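Local coordinates for protein amidase, hydantoinase/carbamoylase family (Paraburkholderia phymatum, PDB 6C0D) that probably hydrolyses N-carbamoyl-L-amino acids as a homodimeric, zinc-binding enzyme of the peptidase M20 family, at residues P18-D23 / G108-R113; K26-F31 / R51-G56; V38-L41 / P45-I48; A129-E134 / R145-D150; T214-I219 / D368-A373. All blocks are in the same frame, centred on the assembly; numbering follows the deposited sequence. Where two conformers were deposited one is given.

Contact 1 (P18-D23 / G108-R113)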
# COMPACT_ATOMS: atom_id res chain seq x y z
N PRO A 18 -38.62 -0.43 31.22
CA PRO A 18 -37.94 -0.04 29.98
C PRO A 18 -37.58 1.43 29.94
O PRO A 18 -36.59 1.81 29.30
CB PRO A 18 -38.96 -0.41 28.89
CG PRO A 18 -40.30 -0.36 29.58
CD PRO A 18 -40.02 -0.85 31.00
N ILE A 19 -38.35 2.28 30.62
CA ILE A 19 -38.03 3.71 30.64
C ILE A 19 -36.76 3.94 31.44
O ILE A 19 -35.85 4.66 31.01
CB ILE A 19 -39.22 4.51 31.20
CG1 ILE A 19 -40.45 4.35 30.31
CG2 ILE A 19 -38.86 6.00 31.33
CD1 ILE A 19 -41.70 5.03 30.88
N ARG A 20 -36.67 3.32 32.61
CA ARG A 20 -35.48 3.41 33.44
C ARG A 20 -34.25 2.90 32.69
O ARG A 20 -33.16 3.49 32.77
CB ARG A 20 -35.70 2.61 34.73
CG ARG A 20 -34.58 2.67 35.76
CD ARG A 20 -35.03 2.01 37.07
NE ARG A 20 -35.33 0.58 36.88
CZ ARG A 20 -35.91 -0.19 37.80
NH1 ARG A 20 -36.26 0.32 38.98
NH2 ARG A 20 -36.14 -1.48 37.54
N LEU A 21 -34.40 1.78 31.97
CA LEU A 21 -33.30 1.22 31.18
C LEU A 21 -32.79 2.23 30.15
O LEU A 21 -31.59 2.52 30.09
CB LEU A 21 -33.77 -0.04 30.47
CG LEU A 21 -32.80 -0.61 29.45
CD1 LEU A 21 -31.63 -1.27 30.18
CD2 LEU A 21 -33.54 -1.60 28.54
N LEU A 22 -33.69 2.75 29.31
CA LEU A 22 -33.29 3.70 28.27
C LEU A 22 -32.74 4.99 28.87
O LEU A 22 -31.79 5.57 28.33
CB LEU A 22 -34.47 3.99 27.34
CG LEU A 22 -34.77 2.75 26.49
CD1 LEU A 22 -36.16 2.83 25.85
CD2 LEU A 22 -33.69 2.58 25.44
N ASP A 23 -33.33 5.47 29.98
CA ASP A 23 -32.82 6.69 30.61
C ASP A 23 -31.36 6.53 31.02
O ASP A 23 -30.54 7.43 30.81
CB ASP A 23 -33.67 7.07 31.83
CG ASP A 23 -35.06 7.61 31.48
OD1 ASP A 23 -35.36 7.81 30.28
OD2 ASP A 23 -35.85 7.85 32.42
N GLY A 108 -26.97 -5.06 32.88
CA GLY A 108 -26.67 -5.67 34.17
C GLY A 108 -27.30 -4.91 35.32
O GLY A 108 -27.92 -5.49 36.21
N LEU A 109 -27.19 -3.58 35.29
CA LEU A 109 -27.79 -2.75 36.32
C LEU A 109 -29.30 -2.94 36.36
O LEU A 109 -29.90 -3.11 37.44
CB LEU A 109 -27.43 -1.28 36.06
CG LEU A 109 -27.90 -0.20 37.02
CD1 LEU A 109 -27.31 -0.45 38.41
CD2 LEU A 109 -27.48 1.19 36.48
N GLU A 110 -29.96 -2.88 35.20
CA GLU A 110 -31.41 -3.00 35.20
C GLU A 110 -31.85 -4.38 35.65
O GLU A 110 -32.86 -4.53 36.34
CB GLU A 110 -31.98 -2.69 33.82
CG GLU A 110 -33.50 -2.89 33.73
CD GLU A 110 -34.28 -2.00 34.68
OE1 GLU A 110 -33.76 -0.94 35.10
OE2 GLU A 110 -35.43 -2.37 35.03
N ILE A 111 -31.11 -5.41 35.23
CA ILE A 111 -31.46 -6.77 35.63
C ILE A 111 -31.31 -6.94 37.13
O ILE A 111 -32.17 -7.54 37.78
CB ILE A 111 -30.61 -7.79 34.84
CG1 ILE A 111 -31.01 -7.73 33.36
CG2 ILE A 111 -30.82 -9.21 35.41
CD1 ILE A 111 -30.01 -8.42 32.44
N ALA A 112 -30.25 -6.37 37.71
CA ALA A 112 -30.12 -6.41 39.18
C ALA A 112 -31.30 -5.72 39.84
O ALA A 112 -31.88 -6.24 40.80
CB ALA A 112 -28.81 -5.75 39.60
N ARG A 113 -31.71 -4.55 39.31
CA ARG A 113 -32.85 -3.85 39.87
C ARG A 113 -34.12 -4.68 39.74
O ARG A 113 -34.85 -4.88 40.71
CB ARG A 113 -33.01 -2.48 39.18
CG ARG A 113 -31.94 -1.45 39.63
CD ARG A 113 -32.22 -0.05 39.05
NE ARG A 113 -32.19 -0.03 37.59
CZ ARG A 113 -31.48 0.82 36.84
NH1 ARG A 113 -30.74 1.76 37.41
NH2 ARG A 113 -31.54 0.73 35.51

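Contact 2 (K26-F31 / R51-G56)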
# COMPACT_ATOMS: atom_id res chain seq x y z
N LYS A 26 -29.05 6.51 28.01
CA LYS A 26 -28.86 7.83 27.44
C LYS A 26 -28.04 8.73 28.36
O LYS A 26 -27.29 9.57 27.87
CB LYS A 26 -30.21 8.47 27.12
CG LYS A 26 -30.94 7.71 26.03
CD LYS A 26 -32.33 8.27 25.80
CE LYS A 26 -33.09 7.44 24.76
NZ LYS A 26 -34.44 8.02 24.50
N THR A 27 -28.17 8.55 29.68
CA THR A 27 -27.32 9.30 30.59
C THR A 27 -25.86 8.90 30.43
O THR A 27 -24.97 9.76 30.36
CB THR A 27 -27.78 9.10 32.04
OG1 THR A 27 -29.13 9.60 32.16
CG2 THR A 27 -26.87 9.87 33.00
N LEU A 28 -25.58 7.59 30.30
CA LEU A 28 -24.20 7.16 30.09
C LEU A 28 -23.67 7.72 28.77
O LEU A 28 -22.51 8.15 28.69
CB LEU A 28 -24.11 5.63 30.13
CG LEU A 28 -22.72 5.00 29.95
CD1 LEU A 28 -21.69 5.64 30.91
CD2 LEU A 28 -22.78 3.49 30.14
N ARG A 29 -24.51 7.76 27.73
CA ARG A 29 -24.10 8.33 26.45
C ARG A 29 -23.63 9.77 26.59
O ARG A 29 -22.72 10.21 25.87
CB ARG A 29 -25.25 8.26 25.45
CG ARG A 29 -24.93 8.85 24.07
CD ARG A 29 -26.20 9.02 23.23
NE ARG A 29 -25.96 8.82 21.80
CZ ARG A 29 -26.89 8.42 20.94
NH1 ARG A 29 -28.13 8.19 21.35
NH2 ARG A 29 -26.59 8.25 19.66
N SER A 30 -24.22 10.54 27.51
CA SER A 30 -23.86 11.94 27.64
C SER A 30 -22.42 12.14 28.11
O SER A 30 -21.86 13.23 27.90
CB SER A 30 -24.84 12.66 28.57
OG SER A 30 -24.60 12.30 29.92
N PHE A 31 -21.82 11.14 28.75
CA PHE A 31 -20.41 11.20 29.16
C PHE A 31 -19.55 10.86 27.95
O PHE A 31 -19.27 9.69 27.67
CB PHE A 31 -20.13 10.26 30.32
CG PHE A 31 -20.80 10.65 31.61
CD1 PHE A 31 -20.28 11.66 32.40
CD2 PHE A 31 -21.95 10.00 32.03
CE1 PHE A 31 -20.90 12.02 33.59
CE2 PHE A 31 -22.57 10.35 33.21
CZ PHE A 31 -22.05 11.36 33.99
N ARG A 51 -17.73 6.72 35.35
CA ARG A 51 -17.60 5.64 36.33
C ARG A 51 -18.14 6.06 37.69
O ARG A 51 -18.78 5.26 38.38
CB ARG A 51 -16.15 5.20 36.43
CG ARG A 51 -15.71 4.44 35.20
CD ARG A 51 -14.27 3.87 35.20
NE ARG A 51 -14.05 3.48 33.82
CZ ARG A 51 -14.36 2.30 33.30
NH1 ARG A 51 -14.78 1.29 34.07
NH2 ARG A 51 -14.21 2.12 32.00
N ARG A 52 -17.91 7.31 38.09
CA ARG A 52 -18.48 7.78 39.34
C ARG A 52 -20.00 7.79 39.27
O ARG A 52 -20.68 7.37 40.21
CB ARG A 52 -17.93 9.16 39.69
CG ARG A 52 -16.47 9.12 40.07
CD ARG A 52 -15.87 10.51 40.24
NE ARG A 52 -14.49 10.40 40.67
CZ ARG A 52 -13.56 11.33 40.43
NH1 ARG A 52 -13.88 12.42 39.75
NH2 ARG A 52 -12.32 11.15 40.86
N TRP A 53 -20.56 8.25 38.14
CA TRP A 53 -22.01 8.21 37.97
C TRP A 53 -22.51 6.78 38.05
O TRP A 53 -23.48 6.48 38.76
CB TRP A 53 -22.40 8.85 36.64
CG TRP A 53 -23.85 8.60 36.30
CD1 TRP A 53 -24.93 9.31 36.74
CD2 TRP A 53 -24.36 7.56 35.46
NE1 TRP A 53 -26.09 8.76 36.23
CE2 TRP A 53 -25.76 7.69 35.44
CE3 TRP A 53 -23.77 6.53 34.72
CZ2 TRP A 53 -26.59 6.83 34.71
CZ3 TRP A 53 -24.59 5.68 33.99
CH2 TRP A 53 -25.99 5.83 33.99
N LEU A 54 -21.84 5.87 37.35
CA LEU A 54 -22.27 4.47 37.33
C LEU A 54 -22.23 3.86 38.73
O LEU A 54 -23.15 3.13 39.13
CB LEU A 54 -21.40 3.67 36.38
CG LEU A 54 -21.74 2.20 36.30
CD1 LEU A 54 -23.15 2.03 35.72
CD2 LEU A 54 -20.70 1.47 35.46
N ALA A 55 -21.17 4.14 39.48
CA ALA A 55 -21.09 3.59 40.83
C ALA A 55 -22.22 4.12 41.69
O ALA A 55 -22.78 3.39 42.52
CB ALA A 55 -19.73 3.91 41.45
N GLY A 56 -22.59 5.39 41.49
CA GLY A 56 -23.73 5.94 42.22
C GLY A 56 -25.03 5.25 41.87
O GLY A 56 -25.86 5.00 42.75

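Contact 3 (V38-L41 / P45-I48)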
# COMPACT_ATOMS: atom_id res chain seq x y z
N VAL A 38 -19.54 8.28 20.86
CA VAL A 38 -19.06 8.53 22.21
C VAL A 38 -17.55 8.37 22.23
O VAL A 38 -17.02 7.38 21.71
CB VAL A 38 -19.72 7.58 23.23
CG1 VAL A 38 -19.03 7.69 24.58
CG2 VAL A 38 -21.21 7.88 23.37
N VAL A 39 -16.85 9.33 22.81
CA VAL A 39 -15.41 9.25 23.00
C VAL A 39 -15.17 9.18 24.50
O VAL A 39 -15.36 10.18 25.21
CB VAL A 39 -14.67 10.43 22.36
CG1 VAL A 39 -13.20 10.41 22.75
CG2 VAL A 39 -14.83 10.37 20.85
N ARG A 40 -14.76 8.01 24.99
CA ARG A 40 -14.64 7.80 26.43
C ARG A 40 -13.52 6.77 26.65
O ARG A 40 -13.77 5.59 26.93
CB ARG A 40 -15.97 7.36 27.03
CG ARG A 40 -16.03 7.41 28.54
CD ARG A 40 -17.46 7.29 29.06
NE ARG A 40 -18.05 6.01 28.73
CZ ARG A 40 -19.20 5.85 28.08
NH1 ARG A 40 -19.91 6.91 27.69
NH2 ARG A 40 -19.65 4.62 27.83
N LEU A 41 -12.28 7.23 26.51
CA LEU A 41 -11.13 6.35 26.65
C LEU A 41 -10.86 6.05 28.12
O LEU A 41 -10.98 6.92 28.98
CB LEU A 41 -9.88 6.97 26.01
CG LEU A 41 -9.99 7.47 24.57
CD1 LEU A 41 -8.62 7.81 24.01
CD2 LEU A 41 -10.70 6.46 23.68
N PRO A 45 -10.55 11.84 32.04
CA PRO A 45 -11.50 12.52 32.94
C PRO A 45 -12.96 12.22 32.65
O PRO A 45 -13.74 12.02 33.60
CB PRO A 45 -11.17 14.00 32.72
CG PRO A 45 -9.73 13.99 32.38
CD PRO A 45 -9.48 12.74 31.58
N VAL A 46 -13.37 12.16 31.38
CA VAL A 46 -14.77 11.88 31.10
C VAL A 46 -15.11 10.43 31.43
O VAL A 46 -16.21 10.13 31.91
CB VAL A 46 -15.11 12.24 29.64
CG1 VAL A 46 -14.34 11.36 28.66
CG2 VAL A 46 -16.60 12.14 29.40
N ASP A 47 -14.16 9.51 31.23
CA ASP A 47 -14.41 8.13 31.61
C ASP A 47 -14.54 7.99 33.12
O ASP A 47 -15.43 7.29 33.61
CB ASP A 47 -13.29 7.23 31.07
CG ASP A 47 -13.44 5.79 31.51
OD1 ASP A 47 -14.41 5.14 31.05
OD2 ASP A 47 -12.60 5.30 32.30
N ILE A 48 -13.67 8.67 33.88
CA ILE A 48 -13.78 8.61 35.33
C ILE A 48 -15.10 9.21 35.79
O ILE A 48 -15.76 8.67 36.69
CB ILE A 48 -12.58 9.32 35.99
CG1 ILE A 48 -11.29 8.56 35.70
CG2 ILE A 48 -12.80 9.45 37.49
CD1 ILE A 48 -11.35 7.08 36.07

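Contact 4 (A129-E134 / R145-D150)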
# COMPACT_ATOMS: atom_id res chain seq x y z
N ALA A 129 -20.85 -5.35 36.55
CA ALA A 129 -19.47 -4.94 36.29
C ALA A 129 -19.32 -4.10 35.03
O ALA A 129 -19.96 -4.37 34.01
CB ALA A 129 -18.54 -6.15 36.17
N SER A 130 -18.43 -3.10 35.10
CA SER A 130 -17.83 -2.47 33.92
C SER A 130 -16.33 -2.70 34.00
O SER A 130 -15.63 -2.01 34.75
CB SER A 130 -18.15 -0.98 33.85
OG SER A 130 -17.43 -0.37 32.78
N TRP A 131 -15.83 -3.67 33.24
CA TRP A 131 -14.40 -3.99 33.26
C TRP A 131 -13.61 -2.89 32.57
O TRP A 131 -13.93 -2.51 31.45
CB TRP A 131 -14.13 -5.32 32.56
CG TRP A 131 -15.06 -6.42 32.93
CD1 TRP A 131 -15.98 -7.03 32.12
CD2 TRP A 131 -15.19 -7.04 34.22
NE1 TRP A 131 -16.66 -8.01 32.82
CE2 TRP A 131 -16.20 -8.03 34.11
CE3 TRP A 131 -14.54 -6.86 35.45
CZ2 TRP A 131 -16.57 -8.84 35.18
CZ3 TRP A 131 -14.92 -7.66 36.52
CH2 TRP A 131 -15.93 -8.63 36.38
N ILE A 132 -12.54 -2.41 33.22
CA ILE A 132 -11.75 -1.32 32.65
C ILE A 132 -11.02 -1.79 31.39
O ILE A 132 -10.56 -2.93 31.31
CB ILE A 132 -10.75 -0.77 33.70
CG1 ILE A 132 -10.02 0.48 33.19
CG2 ILE A 132 -9.71 -1.83 34.08
CD1 ILE A 132 -10.94 1.68 32.98
N ASP A 133 -10.95 -0.90 30.40
CA ASP A 133 -10.04 -1.00 29.25
C ASP A 133 -10.18 -2.30 28.46
O ASP A 133 -9.19 -2.90 28.04
CB ASP A 133 -8.58 -0.79 29.67
CG ASP A 133 -7.76 -0.12 28.57
OD1 ASP A 133 -8.38 0.55 27.72
OD2 ASP A 133 -6.51 -0.26 28.55
N GLU A 134 -11.42 -2.68 28.18
CA GLU A 134 -11.62 -3.75 27.20
C GLU A 134 -11.02 -3.37 25.85
O GLU A 134 -10.49 -4.22 25.14
CB GLU A 134 -13.11 -4.06 27.06
CG GLU A 134 -13.44 -5.25 26.19
CD GLU A 134 -13.50 -4.91 24.71
OE1 GLU A 134 -13.60 -3.70 24.37
OE2 GLU A 134 -13.41 -5.84 23.89
N ARG A 145 -8.94 -9.40 32.99
CA ARG A 145 -7.72 -10.10 33.40
C ARG A 145 -7.45 -9.91 34.89
O ARG A 145 -7.11 -10.86 35.60
CB ARG A 145 -6.52 -9.59 32.58
CG ARG A 145 -6.49 -10.05 31.12
CD ARG A 145 -5.66 -9.08 30.27
NE ARG A 145 -4.31 -8.86 30.82
CZ ARG A 145 -3.60 -7.76 30.63
NH1 ARG A 145 -4.10 -6.75 29.93
NH2 ARG A 145 -2.39 -7.65 31.17
N SER A 146 -7.57 -8.67 35.37
CA SER A 146 -7.36 -8.39 36.79
C SER A 146 -8.35 -9.15 37.64
O SER A 146 -7.99 -9.74 38.67
CB SER A 146 -7.49 -6.89 37.05
OG SER A 146 -7.41 -6.62 38.44
N PHE A 147 -9.62 -9.16 37.23
CA PHE A 147 -10.67 -9.83 37.99
C PHE A 147 -10.39 -11.32 38.16
O PHE A 147 -10.46 -11.85 39.28
CB PHE A 147 -12.00 -9.60 37.27
CG PHE A 147 -13.18 -10.26 37.93
CD1 PHE A 147 -13.61 -9.84 39.18
CD2 PHE A 147 -13.87 -11.28 37.29
CE1 PHE A 147 -14.70 -10.44 39.79
CE2 PHE A 147 -14.96 -11.88 37.89
CZ PHE A 147 -15.38 -11.46 39.14
N VAL A 148 -10.06 -12.02 37.07
CA VAL A 148 -9.82 -13.46 37.16
C VAL A 148 -8.44 -13.80 37.67
O VAL A 148 -8.12 -14.99 37.83
CB VAL A 148 -10.06 -14.18 35.81
CG1 VAL A 148 -11.46 -13.83 35.27
CG2 VAL A 148 -9.00 -13.82 34.80
N GLY A 149 -7.60 -12.81 37.94
CA GLY A 149 -6.28 -13.10 38.46
C GLY A 149 -5.24 -13.47 37.42
O GLY A 149 -4.19 -14.00 37.78
N ASP A 150 -5.51 -13.22 36.14
CA ASP A 150 -4.49 -13.35 35.11
C ASP A 150 -3.38 -12.32 35.34
O ASP A 150 -3.54 -11.35 36.09
CB ASP A 150 -5.09 -13.17 33.71
CG ASP A 150 -5.94 -14.37 33.26
OD1 ASP A 150 -5.90 -15.43 33.91
OD2 ASP A 150 -6.65 -14.24 32.23

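Contact 5 (T214-I219 / D368-A373). With EDO (1,2-ethanediol), chain I.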
# COMPACT_ATOMS: atom_id res chain seq x y z
N THR A 214 -22.52 -19.02 20.68
CA THR A 214 -21.99 -20.37 20.89
C THR A 214 -20.55 -20.34 21.36
O THR A 214 -20.17 -21.01 22.33
CB THR A 214 -22.08 -21.16 19.58
OG1 THR A 214 -21.47 -20.38 18.55
CG2 THR A 214 -23.54 -21.41 19.22
N THR A 215 -19.72 -19.58 20.64
CA THR A 215 -18.27 -19.62 20.77
C THR A 215 -17.75 -18.25 20.36
O THR A 215 -18.26 -17.66 19.40
CB THR A 215 -17.67 -20.68 19.83
OG1 THR A 215 -18.26 -21.95 20.10
CG2 THR A 215 -16.15 -20.78 20.02
N ILE A 216 -16.74 -17.77 21.07
CA ILE A 216 -15.97 -16.60 20.63
C ILE A 216 -14.81 -17.11 19.77
O ILE A 216 -14.03 -17.96 20.21
CB ILE A 216 -15.48 -15.80 21.84
CG1 ILE A 216 -16.70 -15.28 22.63
CG2 ILE A 216 -14.57 -14.65 21.41
CD1 ILE A 216 -16.32 -14.59 23.94
N VAL A 217 -14.72 -16.61 18.53
CA VAL A 217 -13.81 -17.24 17.56
C VAL A 217 -12.37 -17.05 17.99
O VAL A 217 -12.01 -16.08 18.67
CB VAL A 217 -14.03 -16.66 16.14
CG1 VAL A 217 -15.43 -17.01 15.61
CG2 VAL A 217 -13.79 -15.16 16.16
N GLY A 218 -11.52 -18.02 17.62
CA GLY A 218 -10.09 -17.82 17.70
C GLY A 218 -9.59 -16.98 16.53
O GLY A 218 -10.31 -16.79 15.54
N ILE A 219 -8.37 -16.47 16.66
CA ILE A 219 -7.80 -15.52 15.69
C ILE A 219 -6.36 -15.90 15.36
O ILE A 219 -5.60 -16.30 16.25
CB ILE A 219 -7.86 -14.07 16.22
CG1 ILE A 219 -9.31 -13.70 16.62
CG2 ILE A 219 -7.37 -13.08 15.14
CD1 ILE A 219 -9.45 -12.39 17.40
N ASP A 368 -14.61 -9.27 26.82
CA ASP A 368 -14.21 -9.68 28.17
C ASP A 368 -14.67 -11.10 28.49
O ASP A 368 -13.99 -11.82 29.24
CB ASP A 368 -14.78 -8.72 29.21
CG ASP A 368 -14.10 -7.37 29.18
OD1 ASP A 368 -12.87 -7.33 29.34
OD2 ASP A 368 -14.80 -6.36 28.97
N ALA A 369 -15.80 -11.54 27.93
CA ALA A 369 -16.30 -12.88 28.21
C ALA A 369 -15.30 -13.96 27.82
O ALA A 369 -15.31 -15.05 28.41
CB ALA A 369 -17.62 -13.12 27.48
N GLN A 370 -14.44 -13.70 26.83
CA GLN A 370 -13.48 -14.73 26.46
C GLN A 370 -12.45 -14.94 27.56
O GLN A 370 -11.89 -16.05 27.68
CB GLN A 370 -12.80 -14.38 25.13
CG GLN A 370 -11.66 -13.42 25.26
CD GLN A 370 -11.21 -12.91 23.91
OE1 GLN A 370 -12.02 -12.83 22.99
NE2 GLN A 370 -9.93 -12.57 23.78
N VAL A 371 -12.15 -13.90 28.34
CA VAL A 371 -11.24 -14.03 29.47
C VAL A 371 -11.94 -14.71 30.64
O VAL A 371 -11.40 -15.62 31.28
CB VAL A 371 -10.71 -12.64 29.87
CG1 VAL A 371 -9.95 -12.68 31.21
CG2 VAL A 371 -9.81 -12.07 28.76
N ILE A 372 -13.16 -14.26 30.95
CA ILE A 372 -13.85 -14.76 32.14
C ILE A 372 -14.25 -16.22 31.96
O ILE A 372 -14.20 -17.02 32.91
CB ILE A 372 -15.05 -13.84 32.45
CG1 ILE A 372 -14.51 -12.50 32.96
CG2 ILE A 372 -16.00 -14.49 33.50
CD1 ILE A 372 -15.47 -11.36 32.79
N ALA A 373 -14.61 -16.61 30.73
CA ALA A 373 -15.11 -17.96 30.46
C ALA A 373 -14.09 -19.05 30.78
O ALA A 373 -14.48 -20.21 30.98
CB ALA A 373 -15.53 -18.10 28.99
C1 EDO I . -15.01 -22.32 33.49
O1 EDO I . -14.52 -22.74 32.22
C2 EDO I . -15.95 -23.37 34.06
O2 EDO I . -16.92 -23.72 33.07

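Contact 1 (P18-D23 / G108-R113)
Arg20 and Glu110 meet in a two-point salt bridge, the arginine presenting its NE and NH2 side to both carboxylate oxygens. The NH2 to OE2 bond is 2.8 Å long and nearly straight at 173°, with OE2 in the guanidinium plane. NE reaches the syn lone pair of OE1, also at 2.8 Å, but that bond is more bent. What turns this side of the group onto the acid is a kink at chi3 (62°) in an otherwise stretched arginine chain.

A second arginine shares the same acid. Arg113, one helical turn beyond Glu110, directs both NH2 and NE at OE1, the NH2 bond being 2.8 Å. OE1 therefore accepts from three N-H groups. The two arginines slide past each other in opposite directions, and Arg20 NE comes within 3.3 Å of Arg113 NE; the shared carboxylate probably offsets this nearness of like charges. Arg20 CD lies over one face of the Arg113 guanidinium, with Leu109 CG on the opposite face. Further acids join the network: Glu117 bridges to Arg20 NH1, Asp24 to Arg113 NH1, while Glu110 OE2 also takes the backbone N of Asp17.

The one contact between carbon-only ends is Leu21 CD1 on Glu110 CB, 3.9 Å apart, where the backbones are closest (CA to CA 6.1 Å).

The axes of the two short segments run roughly antiparallel, at 151° and 10.1 Å apart. Helix 399-419 flanks the pair, touching Leu21 through Cys406 and Ile111 through Ala409 and Ala413, and helix 45-60 packs on Leu109.

Contact 2 (K26-F31 / R51-G56)
Trp53 carries the contact from its helix, with Thr27, Leu28 and Phe31 all touching it. The tight part is the methyl of Thr27: CG2 lies 3.5 Å from Trp53 CE2 and is equally near NE1 and CZ2. Phe31 comes to the same side of the indole plane, nearer the root of the side chain, where its CZ is 3.7 Å from Trp53 CB. The two ring planes are tilted by 41°, an oblique pairing. With its CG anti to the backbone N (chi1 169°), Trp53 stretches across toward the first helix, and its far corner CZ3 ends 3.9 Å from Leu28 CB.

Leu28 marks the buried side of the contact; Thr27, Phe31 and Trp53 are all partly exposed. On the looser side, Thr27 turns OG1 back to Asp23 O of its own helix, and Ser30, exposed, bonds through OG to Thr27 O at 2.6 Å.

This is plain helix-to-helix packing, joining helix 18-30 and the residue just after it to helix 45-60. Beyond Leu28 lies helix 102-117, which supplies Ala102 and Ile106, while Leu54 and Ala55 rest on Val73 of strand 73-76.

Contact 3 (V38-L41 / P45-I48)
Arg40 and Asp47 both swing CG anti to the backbone N (chi1 -167° and 177°); with these torsions the two side chains cross at about a right angle and Arg40 CG is laid against the root of the aspartate. The touching is done by carbon: Arg40 CG lies 3.5 Å from Asp47 CA and 3.7 Å from Asp47 CB. The charged ends, though nearly coplanar, stop short of a salt bridge, Arg40 NE being 4.4 Å from Asp47 OD1. Each has firmer partners. Arg40 gives NE to Ser90 O and NH1 to Phe31 O; Asp47 OD2 takes Arg51 NE and the backbone N of Leu43.

The contact closes the six-residue loop (39-44) that joins the short strand 37-38 to the start of helix 45-60. The loop is stitched to the helix start by Ser44, whose OG bonds to both Leu41 O and Asp47 N. Leu41 O also lies 3.1 Å from Asp47 CB, a close approach of a carbonyl to a methylene.

On the flank, Val46 CG1 packs 3.8 Å from Val39 O. Through Ser90 O, Arg40 holds the residue next to the zinc ligand His89, whose side chain is about 7 Å from its own; the zinc ion is about 10 Å from the Arg40 side chain.

Contact 4 (A129-E134 / R145-D150)
Trp131 pushes the outer corner of its indole, CZ3 and CH2, over one face of the Phe147 ring. CH2 sits above the centre of that ring, 3.4 Å from its plane, and CZ3 lies 3.4 Å from Phe147 CG. The ring centroids are 4.6 Å apart and the planes tilted by 41°, so one corner of the tryptophan does the touching while the rest of the indole lifts away. With CG anti to its backbone N (chi1 179°), Phe147 extends from the helix toward the strand end and lays its face under that corner.

The next shell fixes the indole. Ala129 CB rests on one of its faces, 3.4 Å from the plane, and NE1 is hydrogen-bonded to Tyr192 OH, which holds the ring's rotation. Asp368 and Ile372 of helix 368-372 touch it as well. Behind Phe147, the helix closes at Gly149 in a Schellman motif whose positive phi suits glycine.

Further out, Asp133 ties down the loop after the strand, its carboxylate taking the backbone N of Thr137, Phe138 and Ser139. The next residue, Glu134, touches His89, a zinc ligand whose side chain is about 5 Å from that of Trp131. A strand end opening into a metal-site loop, backed by buried aromatic packing, is in keeping with the M20 catalytic domain, in which the zinc ligands sit on loops at strand ends.

Contact 5 (T214-I219 / D368-A373)
At what is probably the hinge between the catalytic and the smaller domain of the M20 fold, Ile216 on the long strand 210-227 packs against Ala369 and Gln370 on the short helix 368-372. The contact is small and buried, and its only strand-side member of weight is this isoleucine, which sets two branches on the helix. CD1 lies over the helix backbone, 3.6 Å from Gln370 N. The same methyl is 4.0 Å from Ala369 CB. The other branch, CG2, meets the amide end of the glutamine, 3.5 Å from Gln370 OE1.

Gln370 crosses Ile216 at about a right angle. Its CG is wedged between the backbone N and the carbonyl carbon (chi1 82°), and from there the chain runs extended past the methyl CG2. OE1 takes a weak bond from His367 N, and NE2 gives a weak one to Glu333 OE1.

On the strand side, Ile216 is backbone-bonded to Val336, and Thr215 and Val217 to Ser363, so the isoleucine projects from a strand paired on both sides. The helix presses its other faces into the catalytic domain: Ala369 touches Tyr192 and Glu194, and Val371 and Ile372 lie on Ser144 and Val148. Ala369 is about 10 Å from the zinc ion, side chain to metal.

Within the helix, Asp368 O accepts from both Val371 N and Ile372 N. At its far end a 1,2-ethanediol, probably from the crystallisation liquor, donates a hydrogen bond through O1 to Ala373 O, 2.8 Å away.

In the fold
Contacts 1 and 2 draw on the two ends of helix 18-30, their centres 13 Å apart. Contact 3 is nested in the loop closed by contact 2 and packs on it where Phe31 C lies 3.5 Å from Val46 CG2. Helix 45-60 serves both, and leads on to contact 4 through Arg51 and Leu54, which touch Ile132 and Ser130. Contacts 4 and 5 adjoin around Asp368, whose OD2 is 3.4 Å from Trp131 CD1 and 3.3 Å from Glu134 CG. The zinc ion, held by His89, Asp100 and His196, is about 9 to 12 Å from the nearest side chains of contacts 2 to 5, whereas contact 1 lies away from the metal site.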